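Local coordinates for PHOX (Pseudomonas fluorescens, PDB 4A9V), which is an alkaline phosphatase of beta-propeller fold that uses a complex iron-calcium cofactor to catalyse phosphotransfer, at residues A[67-75]-A[178-189]; A[81-92]-A[116-126]. One frame throughout, in Å; residues are numbered along the deposited sequence. Where two conformers were deposited one is given.

Both contacts lie in the beta-propeller, their centres about 9 Å apart, and they share one antiparallel sheet. Along the chain, interaction 2 is nested inside the loop that interaction 1 closes. Strand 68-76 is an edge of that sheet; 82-89 lies next to it and pairs on its far side with 118-127. Interaction 2 is therefore pairing within a sheet, whereas interaction 1 brings the edge strand against 178-183, the edge of another sheet. Backbone bonds such as Phe74 N to Leu84 O connect the two contacts. Asp69, Cys179 and Glu90 all line the mu-oxo-diiron pocket, so residues distant in sequence converge on one cofactor.

Interaction 1. Residues A[67-75]-A[178-189]; sequences NNDGMSLFE and NCANGKTPWGTY. With LI (lithium ion), chain D; FEO (mu-oxo-diiron), chain S; EDO (1,2-ethanediol), chain O.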
loop_
_atom_site.group_PDB
_atom_site.type_symbol
_atom_site.label_atom_id
_atom_site.label_comp_id
_atom_site.label_asym_id
_atom_site.label_seq_id
_atom_site.Cartn_x
_atom_site.Cartn_y
_atom_site.Cartn_z
ATOM N N ASN A 67 -1.454 -1.503 -12.933
ATOM C CA ASN A 67 -1.039 -2.111 -11.681
ATOM C C ASN A 67 -1.832 -1.602 -10.477
ATOM O O ASN A 67 -1.269 -1.125 -9.491
ATOM C CB ASN A 67 0.476 -2.001 -11.502
ATOM C CG ASN A 67 1.228 -2.894 -12.474
ATOM O OD1 ASN A 67 0.648 -3.800 -13.073
ATOM N ND2 ASN A 67 2.520 -2.652 -12.634
ATOM N N ASN A 68 -3.123 -1.908 -10.472
ATOM C CA ASN A 68 -3.982 -1.433 -9.399
ATOM C C ASN A 68 -3.640 -2.096 -8.075
ATOM O O ASN A 68 -3.174 -3.239 -8.031
ATOM C CB ASN A 68 -5.472 -1.587 -9.738
ATOM C CG ASN A 68 -5.852 -2.986 -10.181
ATOM O OD1 ASN A 68 -6.260 -3.156 -11.328
ATOM N ND2 ASN A 68 -6.127 -3.839 -9.203
ATOM N N ASP A 69 -3.669 -1.285 -7.023
ATOM C CA ASP A 69 -3.065 -1.641 -5.754
ATOM C C ASP A 69 -4.080 -1.330 -4.634
ATOM O O ASP A 69 -5.224 -1.777 -4.693
ATOM C CB ASP A 69 -1.714 -0.911 -5.626
ATOM C CG ASP A 69 -0.733 -1.614 -4.709
ATOM O OD1 ASP A 69 -1.181 -2.299 -3.764
ATOM O OD2 ASP A 69 0.495 -1.440 -4.923
ATOM N N GLY A 70 -3.711 -0.535 -3.637
ATOM C CA GLY A 70 -4.645 -0.247 -2.550
ATOM C C GLY A 70 -5.881 0.493 -3.037
ATOM O O GLY A 70 -5.824 1.243 -4.009
ATOM N N MET A 71 -6.991 0.306 -2.324
ATOM C CA MET A 71 -8.260 0.902 -2.716
ATOM C C MET A 71 -9.215 0.946 -1.541
ATOM O O MET A 71 -9.180 0.105 -0.637
ATOM C CB MET A 71 -8.894 0.125 -3.867
ATOM C CG MET A 71 -9.147 -1.334 -3.565
ATOM S SD MET A 71 -9.775 -2.182 -5.035
ATOM C CE MET A 71 -9.888 -3.851 -4.415
ATOM N N SER A 72 -10.117 1.911 -1.601
ATOM C CA SER A 72 -11.207 2.018 -0.641
ATOM C C SER A 72 -12.530 2.216 -1.368
ATOM O O SER A 72 -12.591 2.861 -2.424
ATOM C CB SER A 72 -10.987 3.206 0.301
ATOM O OG SER A 72 -9.880 3.020 1.165
ATOM N N LEU A 73 -13.597 1.771 -0.712
ATOM C CA LEU A 73 -14.957 1.991 -1.163
ATOM C C LEU A 73 -15.655 2.967 -0.209
ATOM O O LEU A 73 -15.569 2.829 1.016
ATOM C CB LEU A 73 -15.707 0.654 -1.232
ATOM C CG LEU A 73 -17.154 0.723 -1.714
ATOM C CD1 LEU A 73 -17.541 -0.544 -2.455
ATOM C CD2 LEU A 73 -18.127 0.974 -0.572
ATOM N N PHE A 74 -16.345 3.939 -0.797
ATOM C CA PHE A 74 -17.093 4.957 -0.075
ATOM C C PHE A 74 -18.571 4.799 -0.389
ATOM O O PHE A 74 -18.992 4.934 -1.531
ATOM C CB PHE A 74 -16.633 6.355 -0.510
ATOM C CG PHE A 74 -15.210 6.668 -0.137
ATOM C CD1 PHE A 74 -14.152 6.227 -0.917
ATOM C CD2 PHE A 74 -14.928 7.389 1.015
ATOM C CE1 PHE A 74 -12.844 6.482 -0.545
ATOM C CE2 PHE A 74 -13.618 7.643 1.393
ATOM C CZ PHE A 74 -12.578 7.186 0.610
ATOM N N GLU A 75 -19.366 4.534 0.637
ATOM C CA GLU A 75 -20.832 4.580 0.562
ATOM C C GLU A 75 -21.273 5.884 -0.070
ATOM O O GLU A 75 -20.777 6.929 0.318
ATOM C CB GLU A 75 -21.417 4.517 1.975
ATOM C CG GLU A 75 -21.280 3.164 2.647
ATOM C CD GLU A 75 -21.470 3.237 4.150
ATOM O OE1 GLU A 75 -22.626 3.387 4.596
ATOM O OE2 GLU A 75 -20.464 3.135 4.884
ATOM N N ASN A 178 1.982 4.960 -6.272
ATOM C CA ASN A 178 0.918 4.873 -5.276
ATOM C C ASN A 178 0.642 3.433 -4.883
ATOM O O ASN A 178 0.156 2.640 -5.689
ATOM C CB ASN A 178 -0.361 5.489 -5.822
ATOM C CG ASN A 178 -0.161 6.913 -6.228
ATOM O OD1 ASN A 178 0.475 7.188 -7.247
ATOM N ND2 ASN A 178 -0.531 7.824 -5.337
ATOM N N CYS A 179 0.996 3.106 -3.647
ATOM C CA CYS A 179 1.013 1.745 -3.155
ATOM C C CYS A 179 -0.338 1.432 -2.520
ATOM O O CYS A 179 -1.265 1.012 -3.210
ATOM C CB CYS A 179 2.184 1.588 -2.188
ATOM S SG CYS A 179 2.358 -0.062 -1.516
ATOM N N ALA A 180 -0.511 1.735 -1.242
ATOM C CA ALA A 180 -1.800 1.468 -0.618
ATOM C C ALA A 180 -2.378 2.728 0.042
ATOM O O ALA A 180 -2.117 3.855 -0.419
ATOM C CB ALA A 180 -1.708 0.265 0.325
ATOM N N ASN A 181 -3.332 2.525 0.950
ATOM C CA ASN A 181 -4.435 3.451 1.100
ATOM C C ASN A 181 -4.810 3.688 2.555
ATOM O O ASN A 181 -4.477 2.899 3.442
ATOM C CB ASN A 181 -5.662 2.910 0.348
ATOM C CG ASN A 181 -6.153 1.587 0.909
ATOM O OD1 ASN A 181 -5.388 0.620 1.026
ATOM N ND2 ASN A 181 -7.406 1.558 1.335
ATOM N N GLY A 182 -5.642 4.711 2.751
ATOM C CA GLY A 182 -6.437 4.875 3.956
ATOM C C GLY A 182 -7.774 5.493 3.619
ATOM O O GLY A 182 -7.934 6.122 2.578
ATOM N N LYS A 183 -8.722 5.324 4.524
ATOM C CA LYS A 183 -10.065 5.859 4.369
ATOM C C LYS A 183 -10.385 6.630 5.635
ATOM O O LYS A 183 -10.352 6.065 6.724
ATOM C CB LYS A 183 -11.063 4.714 4.192
ATOM C CG LYS A 183 -12.506 5.182 4.099
ATOM C CD LYS A 183 -13.448 4.013 3.875
ATOM C CE LYS A 183 -14.899 4.446 3.842
ATOM N NZ LYS A 183 -15.794 3.259 3.716
ATOM N N THR A 184 -10.678 7.920 5.500
ATOM C CA THR A 184 -10.897 8.737 6.689
ATOM C C THR A 184 -12.382 8.786 7.036
ATOM O O THR A 184 -13.242 8.693 6.155
ATOM C CB THR A 184 -10.377 10.175 6.525
ATOM O OG1 THR A 184 -11.290 10.911 5.704
ATOM C CG2 THR A 184 -8.976 10.201 5.943
ATOM N N PRO A 185 -12.687 9.044 8.314
ATOM C CA PRO A 185 -14.081 9.133 8.719
ATOM C C PRO A 185 -14.717 10.464 8.337
ATOM O O PRO A 185 -15.910 10.634 8.548
ATOM C CB PRO A 185 -14.029 8.954 10.242
ATOM C CG PRO A 185 -12.635 9.275 10.635
ATOM C CD PRO A 185 -11.782 8.881 9.465
ATOM N N TRP A 186 -13.950 11.371 7.729
ATOM C CA TRP A 186 -14.525 12.595 7.165
ATOM C C TRP A 186 -14.601 12.543 5.658
ATOM O O TRP A 186 -14.753 13.574 5.003
ATOM C CB TRP A 186 -13.761 13.838 7.640
ATOM C CG TRP A 186 -12.268 13.785 7.434
ATOM C CD1 TRP A 186 -11.538 14.317 6.377
ATOM C CD2 TRP A 186 -11.273 13.211 8.345
ATOM N NE1 TRP A 186 -10.199 14.069 6.543
ATOM C CE2 TRP A 186 -9.975 13.415 7.713
ATOM C CE3 TRP A 186 -11.329 12.578 9.574
ATOM C CZ2 TRP A 186 -8.808 12.906 8.262
ATOM C CZ3 TRP A 186 -10.146 12.098 10.131
ATOM C CH2 TRP A 186 -8.917 12.268 9.496
ATOM N N GLY A 187 -14.678 11.334 5.109
ATOM C CA GLY A 187 -15.098 11.147 3.723
ATOM C C GLY A 187 -14.017 11.400 2.691
ATOM O O GLY A 187 -14.317 11.701 1.541
ATOM N N THR A 188 -12.760 11.192 3.075
ATOM C CA THR A 188 -11.662 11.347 2.143
ATOM C C THR A 188 -10.785 10.100 2.062
ATOM O O THR A 188 -10.881 9.177 2.879
ATOM C CB THR A 188 -10.797 12.576 2.461
ATOM O OG1 THR A 188 -10.136 12.376 3.712
ATOM C CG2 THR A 188 -11.637 13.858 2.489
ATOM N N TYR A 189 -9.983 10.075 1.005
ATOM C CA TYR A 189 -9.127 8.952 0.672
ATOM C C TYR A 189 -7.672 9.373 0.854
ATOM O O TYR A 189 -7.285 10.469 0.434
ATOM C CB TYR A 189 -9.361 8.573 -0.794
ATOM C CG TYR A 189 -8.560 7.387 -1.274
ATOM C CD1 TYR A 189 -8.816 6.125 -0.778
ATOM C CD2 TYR A 189 -7.610 7.513 -2.285
ATOM C CE1 TYR A 189 -8.122 5.021 -1.232
ATOM C CE2 TYR A 189 -6.908 6.409 -2.751
ATOM C CZ TYR A 189 -7.191 5.163 -2.234
ATOM O OH TYR A 189 -6.542 4.032 -2.676
HETATM LI LI LI D . 1.146 -2.661 -3.208
HETATM FE FE1 FEO S . 3.887 -1.175 -3.081
HETATM FE FE2 FEO S . 5.458 -2.336 -0.208
HETATM O O FEO S . 4.373 -2.557 -1.790
HETATM C C1 EDO O . -18.740 5.337 3.657
HETATM O O1 EDO O . -18.311 3.965 3.120
HETATM C C2 EDO O . -17.513 6.254 3.704
HETATM O O2 EDO O . -17.915 7.614 3.458
HETATM O O HOH W 1 -7.104 -1.655 -0.218
HETATM O O HOH W 2 2.434 -2.644 -3.711
HETATM O O HOH W 3 0.420 -2.564 -1.553
HETATM O O HOH W 4 5.443 -2.334 -4.260
#
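Where Gly70 meets Ala180, the edge strands of two propeller sheets run side by side next to the mu-oxo-diiron site. The axes of 68-75 and 178-183 approach to 4.8 Å and diverge by only 11°, yet pairing is confined to one end: Gly70 N donates to Cys179 O at 2.9 Å, nearly straight (162° at the hydrogen). Here Gly70 CA and Ala180 CA are 3.8 Å apart, a spacing in which a beta carbon on Gly70 would collide with Ala180.

Further along, side chains take over from backbone. Asn181 ND2 donates to Ser72 OG at 2.9 Å, and the hydroxyl oxygen lies in the plane of the Asn181 amide, while a water accepts from Met71 N and donates to Asn181 OD1. Ser72 OG also sits at the edge of the Tyr189 ring, whose hydroxyl is bonded to Asn88. Lys183 is extended throughout, its CG anti to the backbone N (chi1 177°), which carries Lys183 NZ to Leu73 O at 2.7 Å. Its CG brushes the Phe74 ring on the way. The Phe74 and Tyr189 side chains cross at about a right angle, and the Phe74 ring presents an edge to Thr188 O, 3.5 Å from Phe74 CZ.

At the cofactor end, both carboxylate oxygens of Asp69 bind lithium, OD2 at 2.2 Å, and OD1 is also bonded to Thr534. Cys179 SG binds iron FE1 at 2.5 Å, in company with Glu90 and Glu194. The backbone bond from Gly70 N to Cys179 O, with the close Gly70-Ala180 approach, probably helps set the spacing between Asp69, whose two oxygens hold lithium, and Cys179, whose sulfur binds the neighbouring iron.

Interaction 2. Residues A[81-92]-A[116-126]; sequences NRALMAINNEYT and CEGVSVIEVQR. With FEO (mu-oxo-diiron), chain S.
Glu123 extends fully, with CG opposite the backbone N (chi1 180°), while Arg82 bends at chi3 (78°), and the two side chains meet on one face of an antiparallel sheet of the propeller. Arg82 grips the carboxylate side-on: NE donates to OE2 of Glu123 at 2.8 Å and NH2 of Arg82 to OE1 of Glu123 at 3.0 Å. The guanidinium and carboxylate planes are 35° apart, so the salt bridge is twisted and NE meets OE2 from above the carboxylate plane. From the opposite face, Gln125 NE2 reaches Glu123 OE2 at 2.7 Å; Ser137 is hydrogen-bonded to OE1. An alanine in place of Glu123 would probably leave the Arg82 charge without its mate and free the Gln125 amide to turn. Arg82 was deposited in two conformers, so its grip may not be constant.

Along the two strands, paired backbone hydrogen bonds join Ala83 with Val124, Met85 with Ile122, Ile87 with Ser120 and Asn89 with Gly118. The other face is largely apolar: Ala83 CB lies 3.8 Å from Val124 CG2, the Met85 side chain crosses that of Val124 at about a right angle, SD nearest Val124 CG1, and the Ile87 and Ile122 CD1 atoms meet at 3.8 Å. Toward the cofactor, Ser120 OG donates to Asn89 OD1 at 2.7 Å, in the carbonyl plane and on a lone pair, which helps set the rotation of the amide.

At the opposite end, Arg126 N is bonded to Asn81 O, and Arg126 NE to Asn81 OD1 at 2.9 Å; Arg126 NH1 has a salt bridge to Asp541. Just past Asn89 the pairing stops, and the Glu90 side chain sets off away from segment 116-126; Glu90 OE2 binds FE1 of the mu-oxo-diiron group (FEO FE1) at 2.0 Å.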
loop_
_atom_site.group_PDB
_atom_site.type_symbol
_atom_site.label_atom_id
_atom_site.label_comp_id
_atom_site.label_asym_id
_atom_site.label_seq_id
_atom_site.Cartn_x
_atom_site.Cartn_y
_atom_site.Cartn_z
ATOM N N ASN A 81 -27.502 1.772 -3.512
ATOM C CA ASN A 81 -27.064 1.045 -4.705
ATOM C C ASN A 81 -26.006 1.772 -5.526
ATOM O O ASN A 81 -25.742 1.405 -6.665
ATOM C CB ASN A 81 -28.260 0.683 -5.581
ATOM C CG ASN A 81 -29.111 -0.405 -4.971
ATOM O OD1 ASN A 81 -28.624 -1.234 -4.211
ATOM N ND2 ASN A 81 -30.388 -0.402 -5.294
ATOM N N ARG A 82 -25.350 2.742 -4.900
ATOM C CA ARG A 82 -24.237 3.467 -5.523
ATOM C C ARG A 82 -23.079 3.497 -4.532
ATOM O O ARG A 82 -23.291 3.528 -3.321
ATOM C CB ARG A 82 -24.624 4.915 -5.877
ATOM C CG ARG A 82 -25.692 5.087 -6.949
ATOM C CD ARG A 82 -26.014 6.560 -7.182
ATOM N NE ARG A 82 -25.004 7.223 -8.004
ATOM C CZ ARG A 82 -25.014 8.515 -8.302
ATOM N NH1 ARG A 82 -25.992 9.290 -7.852
ATOM N NH2 ARG A 82 -24.017 9.044 -9.004
ATOM N N ALA A 83 -21.858 3.585 -5.053
ATOM C CA ALA A 83 -20.673 3.785 -4.217
ATOM C C ALA A 83 -19.585 4.372 -5.095
ATOM O O ALA A 83 -19.639 4.260 -6.322
ATOM C CB ALA A 83 -20.210 2.474 -3.602
ATOM N N LEU A 84 -18.599 5.005 -4.473
ATOM C CA LEU A 84 -17.377 5.368 -5.172
ATOM C C LEU A 84 -16.253 4.474 -4.682
ATOM O O LEU A 84 -16.195 4.119 -3.515
ATOM C CB LEU A 84 -17.004 6.839 -4.940
ATOM C CG LEU A 84 -18.062 7.874 -5.322
ATOM C CD1 LEU A 84 -17.464 9.262 -5.161
ATOM C CD2 LEU A 84 -18.559 7.667 -6.747
ATOM N N MET A 85 -15.332 4.149 -5.579
ATOM C CA MET A 85 -14.096 3.495 -5.194
ATOM C C MET A 85 -12.928 4.351 -5.644
ATOM O O MET A 85 -12.935 4.875 -6.754
ATOM C CB MET A 85 -14.012 2.110 -5.834
ATOM C CG MET A 85 -15.081 1.175 -5.323
ATOM S SD MET A 85 -15.043 -0.485 -6.033
ATOM C CE MET A 85 -13.590 -1.178 -5.247
ATOM N N ALA A 86 -11.943 4.516 -4.769
ATOM C CA ALA A 86 -10.697 5.157 -5.130
ATOM C C ALA A 86 -9.634 4.075 -5.109
ATOM O O ALA A 86 -9.475 3.367 -4.106
ATOM C CB ALA A 86 -10.360 6.255 -4.133
ATOM N N ILE A 87 -8.948 3.912 -6.240
ATOM C CA ILE A 87 -8.073 2.774 -6.467
ATOM C C ILE A 87 -6.714 3.286 -6.931
ATOM O O ILE A 87 -6.600 4.018 -7.918
ATOM C CB ILE A 87 -8.664 1.834 -7.531
ATOM C CG1 ILE A 87 -10.041 1.307 -7.106
ATOM C CG2 ILE A 87 -7.703 0.694 -7.814
ATOM C CD1 ILE A 87 -10.952 0.961 -8.269
ATOM N N ASN A 88 -5.671 2.895 -6.210
ATOM C CA ASN A 88 -4.321 3.282 -6.564
ATOM C C ASN A 88 -3.856 2.566 -7.815
ATOM O O ASN A 88 -4.173 1.393 -8.019
ATOM C CB ASN A 88 -3.361 2.920 -5.446
ATOM C CG ASN A 88 -3.518 3.787 -4.221
ATOM O OD1 ASN A 88 -4.270 4.769 -4.205
ATOM N ND2 ASN A 88 -2.761 3.454 -3.194
ATOM N N ASN A 89 -2.965 3.231 -8.544
ATOM C CA ASN A 89 -2.272 2.667 -9.692
ATOM C C ASN A 89 -0.779 2.850 -9.467
ATOM O O ASN A 89 -0.278 3.976 -9.486
ATOM C CB ASN A 89 -2.726 3.407 -10.958
ATOM C CG ASN A 89 -4.202 3.228 -11.225
ATOM O OD1 ASN A 89 -4.973 4.189 -11.219
ATOM N ND2 ASN A 89 -4.608 1.985 -11.463
ATOM N N GLU A 90 -0.089 1.770 -9.123
ATOM C CA GLU A 90 1.234 1.908 -8.516
ATOM C C GLU A 90 2.353 2.151 -9.528
ATOM O O GLU A 90 3.238 2.968 -9.294
ATOM C CB GLU A 90 1.557 0.697 -7.649
ATOM C CG GLU A 90 2.797 0.921 -6.792
ATOM C CD GLU A 90 3.202 -0.287 -5.980
ATOM O OE1 GLU A 90 3.195 -1.404 -6.535
ATOM O OE2 GLU A 90 3.603 -0.098 -4.802
ATOM N N TYR A 91 2.374 1.386 -10.613
ATOM C CA TYR A 91 3.458 1.480 -11.586
ATOM C C TYR A 91 2.978 0.836 -12.870
ATOM O O TYR A 91 1.779 0.576 -13.019
ATOM C CB TYR A 91 4.769 0.870 -11.045
ATOM C CG TYR A 91 4.786 -0.633 -10.877
ATOM C CD1 TYR A 91 4.140 -1.247 -9.810
ATOM C CD2 TYR A 91 5.547 -1.431 -11.711
ATOM C CE1 TYR A 91 4.234 -2.610 -9.596
ATOM C CE2 TYR A 91 5.640 -2.796 -11.516
ATOM C CZ TYR A 91 4.994 -3.379 -10.446
ATOM O OH TYR A 91 5.053 -4.737 -10.233
ATOM N N THR A 92 3.872 0.675 -13.834
ATOM C CA THR A 92 3.464 0.125 -15.117
ATOM C C THR A 92 4.472 -0.898 -15.609
ATOM O O THR A 92 5.580 -1.001 -15.096
ATOM C CB THR A 92 3.208 1.237 -16.164
ATOM O OG1 THR A 92 2.668 0.666 -17.365
ATOM C CG2 THR A 92 4.485 1.992 -16.494
ATOM N N CYS A 116 -0.142 6.290 -16.285
ATOM C CA CYS A 116 -0.568 5.009 -15.738
ATOM C C CYS A 116 -0.684 5.000 -14.225
ATOM O O CYS A 116 -1.242 4.054 -13.681
ATOM C CB CYS A 116 0.430 3.924 -16.120
ATOM S SG CYS A 116 0.387 3.378 -17.838
ATOM N N GLU A 117 0.028 5.908 -13.560
ATOM C CA GLU A 117 0.175 5.866 -12.110
ATOM C C GLU A 117 -0.695 6.931 -11.469
ATOM O O GLU A 117 -1.138 7.864 -12.135
ATOM C CB GLU A 117 1.641 6.060 -11.730
ATOM C CG GLU A 117 2.543 5.060 -12.448
ATOM C CD GLU A 117 3.989 5.040 -12.005
ATOM O OE1 GLU A 117 4.350 5.638 -10.978
ATOM O OE2 GLU A 117 4.788 4.426 -12.750
ATOM N N GLY A 118 -0.942 6.774 -10.176
ATOM C CA GLY A 118 -1.753 7.727 -9.431
ATOM C C GLY A 118 -2.948 7.034 -8.816
ATOM O O GLY A 118 -2.802 6.008 -8.143
ATOM N N VAL A 119 -4.127 7.606 -9.042
ATOM C CA VAL A 119 -5.374 7.089 -8.503
ATOM C C VAL A 119 -6.425 7.121 -9.607
ATOM O O VAL A 119 -6.449 8.024 -10.449
ATOM C CB VAL A 119 -5.828 7.900 -7.266
ATOM C CG1 VAL A 119 -7.190 7.443 -6.767
ATOM C CG2 VAL A 119 -4.793 7.782 -6.154
ATOM N N SER A 120 -7.286 6.110 -9.600
ATOM C CA SER A 120 -8.506 6.110 -10.405
ATOM C C SER A 120 -9.703 6.125 -9.460
ATOM O O SER A 120 -9.854 5.225 -8.639
ATOM C CB SER A 120 -8.563 4.842 -11.255
ATOM O OG SER A 120 -7.477 4.758 -12.145
ATOM N N VAL A 121 -10.517 7.176 -9.541
ATOM C CA VAL A 121 -11.786 7.227 -8.823
ATOM C C VAL A 121 -12.892 6.806 -9.779
ATOM O O VAL A 121 -12.958 7.303 -10.906
ATOM C CB VAL A 121 -12.089 8.646 -8.296
ATOM C CG1 VAL A 121 -13.398 8.661 -7.517
ATOM C CG2 VAL A 121 -10.947 9.158 -7.437
ATOM N N ILE A 122 -13.685 5.823 -9.358
ATOM C CA ILE A 122 -14.767 5.303 -10.183
ATOM C C ILE A 122 -16.059 5.199 -9.393
ATOM O O ILE A 122 -16.044 4.978 -8.184
ATOM C CB ILE A 122 -14.421 3.928 -10.790
ATOM C CG1 ILE A 122 -14.276 2.850 -9.710
ATOM C CG2 ILE A 122 -13.172 4.028 -11.657
ATOM C CD1 ILE A 122 -14.086 1.456 -10.277
ATOM N N GLU A 123 -17.184 5.343 -10.086
ATOM C CA GLU A 123 -18.476 4.984 -9.537
ATOM C C GLU A 123 -18.802 3.537 -9.857
ATOM O O GLU A 123 -18.588 3.073 -10.982
ATOM C CB GLU A 123 -19.570 5.901 -10.087
ATOM C CG GLU A 123 -20.941 5.541 -9.533
ATOM C CD GLU A 123 -22.073 6.428 -10.001
ATOM O OE1 GLU A 123 -21.825 7.596 -10.352
ATOM O OE2 GLU A 123 -23.232 5.994 -9.845
ATOM N N VAL A 124 -19.367 2.848 -8.869
ATOM C CA VAL A 124 -19.971 1.545 -9.083
ATOM C C VAL A 124 -21.434 1.591 -8.656
ATOM O O VAL A 124 -21.820 2.354 -7.766
ATOM C CB VAL A 124 -19.206 0.430 -8.332
ATOM C CG1 VAL A 124 -17.815 0.281 -8.917
ATOM C CG2 VAL A 124 -19.124 0.711 -6.841
ATOM N N GLN A 125 -22.255 0.795 -9.324
ATOM C CA GLN A 125 -23.680 0.736 -9.040
ATOM C C GLN A 125 -24.087 -0.722 -8.986
ATOM O O GLN A 125 -23.596 -1.548 -9.758
ATOM C CB GLN A 125 -24.481 1.447 -10.135
ATOM C CG GLN A 125 -24.634 2.948 -9.943
ATOM C CD GLN A 125 -25.441 3.600 -11.053
ATOM O OE1 GLN A 125 -26.091 2.915 -11.846
ATOM N NE2 GLN A 125 -25.298 4.916 -11.196
ATOM N N ARG A 126 -25.068 -1.010 -8.149
ATOM C CA ARG A 126 -25.537 -2.364 -7.989
ATOM C C ARG A 126 -26.782 -2.561 -8.826
ATOM O O ARG A 126 -27.762 -1.825 -8.689
ATOM C CB ARG A 126 -25.842 -2.652 -6.531
ATOM C CG ARG A 126 -26.458 -4.018 -6.335
ATOM C CD ARG A 126 -26.366 -4.473 -4.899
ATOM N NE ARG A 126 -26.726 -3.426 -3.949
ATOM C CZ ARG A 126 -26.380 -3.463 -2.671
ATOM N NH1 ARG A 126 -25.679 -4.496 -2.223
ATOM N NH2 ARG A 126 -26.640 -2.441 -1.873
HETATM FE FE1 FEO S . 3.887 -1.175 -3.081
HETATM FE FE2 FEO S . 5.458 -2.336 -0.208
HETATM O O FEO S . 4.373 -2.557 -1.790
HETATM O O HOH W 2 2.434 -2.644 -3.711
HETATM O O HOH W 4 5.443 -2.334 -4.260
#